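Side-chain contact in Lmo0181 protein (Listeria monocytogenes serovar 1/2a, PDB 5F7V), which binds the cyclic alpha-glucan cycloalternan and probably serves as the substrate-binding lipoprotein of an ABC transporter: residues Val177-Phe182 / Lys363-Thr368. Numbering follows the deposited sequence.
Sequences VTMNEF and KISDYT. With GLC (alpha-D-glucopyranose), chain B.
M179, in the first turn of helix 179-187, carries the direct contact with residues 363-368 of helix 361-376, meeting S365 and T368 along one flank of that helix. Its CG lies 3.4 Å from S365 OG. CB points toward the other helix and CG is anti to the backbone N (chi1 176°); bends at the next two torsions then bring the methyl to T368. There CE rests 3.6 Å from T368 OG1, while the threonine methyl CG2 lies near both M179 CB and CE. In one of its two conformers I364 adds a looser apolar touch, CD1 to M179 CE at 4.2 Å. I203 and W361 also touch the methionine, and the patch is buried.

No direct hydrogen bond joins the two segments; the polar link runs through one water, which donates both to N180 OD1 (2.9 Å) and to S365 OG (2.7 Å). S365 OG is also bonded to W361 O one turn back, and W361 NE1 reaches N180 OD1, so the amide oxygen is gripped by the water and an indole. Together these bonds are consistent with the amide orientation, in which ND2 donates to GLC O5 at 3.0 Å, with E77 OE2 as its second acceptor.

Next along, E181 OE1 accepts from GLC O6 at 2.6 Å, while its OE2 pairs with K184. T178 is the N-cap, its OG1 accepting from E181 N, which starts the helix beside the glucose. This is the glycan site of a periplasmic-binding-protein fold: a helix N-terminus supplies sugar-binding side chains on one face and packs against helix 361-376, near the C-terminus, on another.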
loop_
_atom_site.group_PDB
_atom_site.type_symbol
_atom_site.label_atom_id
_atom_site.label_comp_id
_atom_site.label_asym_id
_atom_site.label_seq_id
_atom_site.Cartn_x
_atom_site.Cartn_y
_atom_site.Cartn_z
ATOM N N VAL A 177 -3.168 -8.541 -9.986
ATOM C CA VAL A 177 -2.189 -8.788 -11.041
ATOM C C VAL A 177 -1.833 -7.426 -11.635
ATOM O O VAL A 177 -2.339 -7.041 -12.676
ATOM C CB VAL A 177 -2.652 -9.813 -12.090
ATOM C CG1 VAL A 177 -1.473 -10.198 -12.963
ATOM C CG2 VAL A 177 -3.189 -11.038 -11.363
ATOM N N THR A 178 -0.978 -6.718 -10.910
ATOM C CA THR A 178 -0.639 -5.331 -11.160
ATOM C C THR A 178 0.864 -5.155 -10.978
ATOM O O THR A 178 1.519 -6.011 -10.392
ATOM C CB THR A 178 -1.351 -4.391 -10.162
ATOM O OG1 THR A 178 -0.858 -4.737 -8.851
ATOM C CG2 THR A 178 -2.855 -4.482 -10.270
ATOM N N MET A 179 1.401 -4.043 -11.474
ATOM C CA MET A 179 2.804 -3.729 -11.231
ATOM C C MET A 179 3.106 -3.686 -9.746
ATOM O O MET A 179 4.154 -4.169 -9.314
ATOM C CB MET A 179 3.175 -2.407 -11.932
ATOM C CG MET A 179 4.601 -1.992 -11.631
ATOM S SD MET A 179 5.848 -3.111 -12.342
ATOM C CE MET A 179 6.352 -2.110 -13.720
ATOM N N ASN A 180 2.221 -3.086 -8.949
ATOM C CA ASN A 180 2.512 -2.966 -7.511
ATOM C C ASN A 180 2.573 -4.318 -6.851
ATOM O O ASN A 180 3.451 -4.564 -6.018
ATOM C CB ASN A 180 1.475 -2.105 -6.796
ATOM C CG ASN A 180 2.058 -0.861 -6.183
ATOM O OD1 ASN A 180 2.939 -0.205 -6.766
ATOM N ND2 ASN A 180 1.577 -0.528 -4.993
ATOM N N GLU A 181 1.695 -5.231 -7.261
ATOM C CA GLU A 181 1.753 -6.571 -6.668
ATOM C C GLU A 181 2.961 -7.335 -7.197
ATOM O O GLU A 181 3.586 -8.140 -6.510
ATOM C CB GLU A 181 0.469 -7.326 -6.973
ATOM C CG GLU A 181 0.283 -8.560 -6.101
ATOM C CD GLU A 181 -0.104 -8.254 -4.663
ATOM O OE1 GLU A 181 -0.388 -7.071 -4.287
ATOM O OE2 GLU A 181 -0.163 -9.248 -3.890
ATOM N N PHE A 182 3.260 -7.090 -8.471
ATOM C CA PHE A 182 4.262 -7.926 -9.153
ATOM C C PHE A 182 5.667 -7.693 -8.687
ATOM O O PHE A 182 6.432 -8.646 -8.716
ATOM C CB PHE A 182 4.177 -7.676 -10.644
ATOM C CG PHE A 182 4.966 -8.690 -11.428
ATOM C CD1 PHE A 182 4.613 -10.035 -11.363
ATOM C CD2 PHE A 182 6.055 -8.339 -12.187
ATOM C CE1 PHE A 182 5.313 -11.004 -12.044
ATOM C CE2 PHE A 182 6.766 -9.305 -12.871
ATOM C CZ PHE A 182 6.398 -10.631 -12.779
ATOM N N LYS A 363 3.281 6.043 -14.198
ATOM C CA LYS A 363 3.152 5.948 -15.641
ATOM C C LYS A 363 3.517 4.545 -16.135
ATOM O O LYS A 363 2.778 3.922 -16.921
ATOM C CB LYS A 363 4.060 7.003 -16.263
ATOM C CG LYS A 363 3.888 7.019 -17.746
ATOM C CD LYS A 363 5.044 7.630 -18.494
ATOM C CE LYS A 363 5.437 8.989 -18.001
ATOM N NZ LYS A 363 5.617 9.798 -19.238
ATOM N N ILE A 364 4.648 4.013 -15.678
ATOM C CA ILE A 364 5.031 2.664 -16.084
ATOM C C ILE A 364 4.040 1.650 -15.510
ATOM O O ILE A 364 3.741 0.664 -16.177
ATOM C CB ILE A 364 6.507 2.283 -15.843
ATOM C CG1 ILE A 364 6.876 2.113 -14.367
ATOM C CG2 ILE A 364 7.405 3.270 -16.562
ATOM C CD1 ILE A 364 8.291 1.619 -14.135
ATOM N N SER A 365 3.509 1.908 -14.317
ATOM C CA SER A 365 2.510 1.016 -13.747
ATOM C C SER A 365 1.235 0.970 -14.562
ATOM O O SER A 365 0.694 -0.107 -14.798
ATOM C CB SER A 365 2.229 1.444 -12.297
ATOM O OG SER A 365 3.384 1.208 -11.479
ATOM N N ASP A 366 0.793 2.121 -15.033
ATOM C CA ASP A 366 -0.405 2.126 -15.848
ATOM C C ASP A 366 -0.230 1.249 -17.088
ATOM O O ASP A 366 -1.144 0.489 -17.463
ATOM C CB ASP A 366 -0.778 3.545 -16.260
ATOM C CG ASP A 366 -1.304 4.387 -15.116
ATOM O OD1 ASP A 366 -1.703 3.924 -14.041
ATOM O OD2 ASP A 366 -1.303 5.611 -15.326
ATOM N N TYR A 367 0.915 1.393 -17.753
ATOM C CA TYR A 367 1.139 0.590 -18.975
ATOM C C TYR A 367 1.183 -0.903 -18.669
ATOM O O TYR A 367 0.502 -1.711 -19.277
ATOM C CB TYR A 367 2.431 1.017 -19.675
ATOM C CG TYR A 367 2.686 0.205 -20.914
ATOM C CD1 TYR A 367 2.120 0.572 -22.128
ATOM C CD2 TYR A 367 3.405 -0.982 -20.882
ATOM C CE1 TYR A 367 2.333 -0.199 -23.274
ATOM C CE2 TYR A 367 3.606 -1.754 -22.003
ATOM C CZ TYR A 367 3.054 -1.377 -23.194
ATOM O OH TYR A 367 3.244 -2.159 -24.335
ATOM N N THR A 368 1.969 -1.264 -17.667
ATOM C CA THR A 368 2.125 -2.654 -17.284
ATOM C C THR A 368 0.797 -3.224 -16.834
ATOM O O THR A 368 0.483 -4.373 -17.156
ATOM C CB THR A 368 3.178 -2.805 -16.182
ATOM O OG1 THR A 368 4.435 -2.446 -16.775
ATOM C CG2 THR A 368 3.302 -4.188 -15.634
HETATM C C1 GLC B . -1.917 -0.687 -4.041
HETATM C C2 GLC B . -3.356 -1.102 -4.310
HETATM C C3 GLC B . -3.787 -2.120 -3.253
HETATM C C4 GLC B . -2.828 -3.296 -3.267
HETATM C C5 GLC B . -1.363 -2.840 -3.193
HETATM C C6 GLC B . -0.348 -3.953 -3.463
HETATM O O2 GLC B . -4.230 0.041 -4.316
HETATM O O3 GLC B . -5.113 -2.536 -3.607
HETATM O O4 GLC B . -3.058 -4.143 -2.129
HETATM O O5 GLC B . -1.044 -1.810 -4.129
HETATM O O6 GLC B . -0.585 -4.482 -4.763
HETATM O O HOH W 1 1.919 0.754 -9.269
#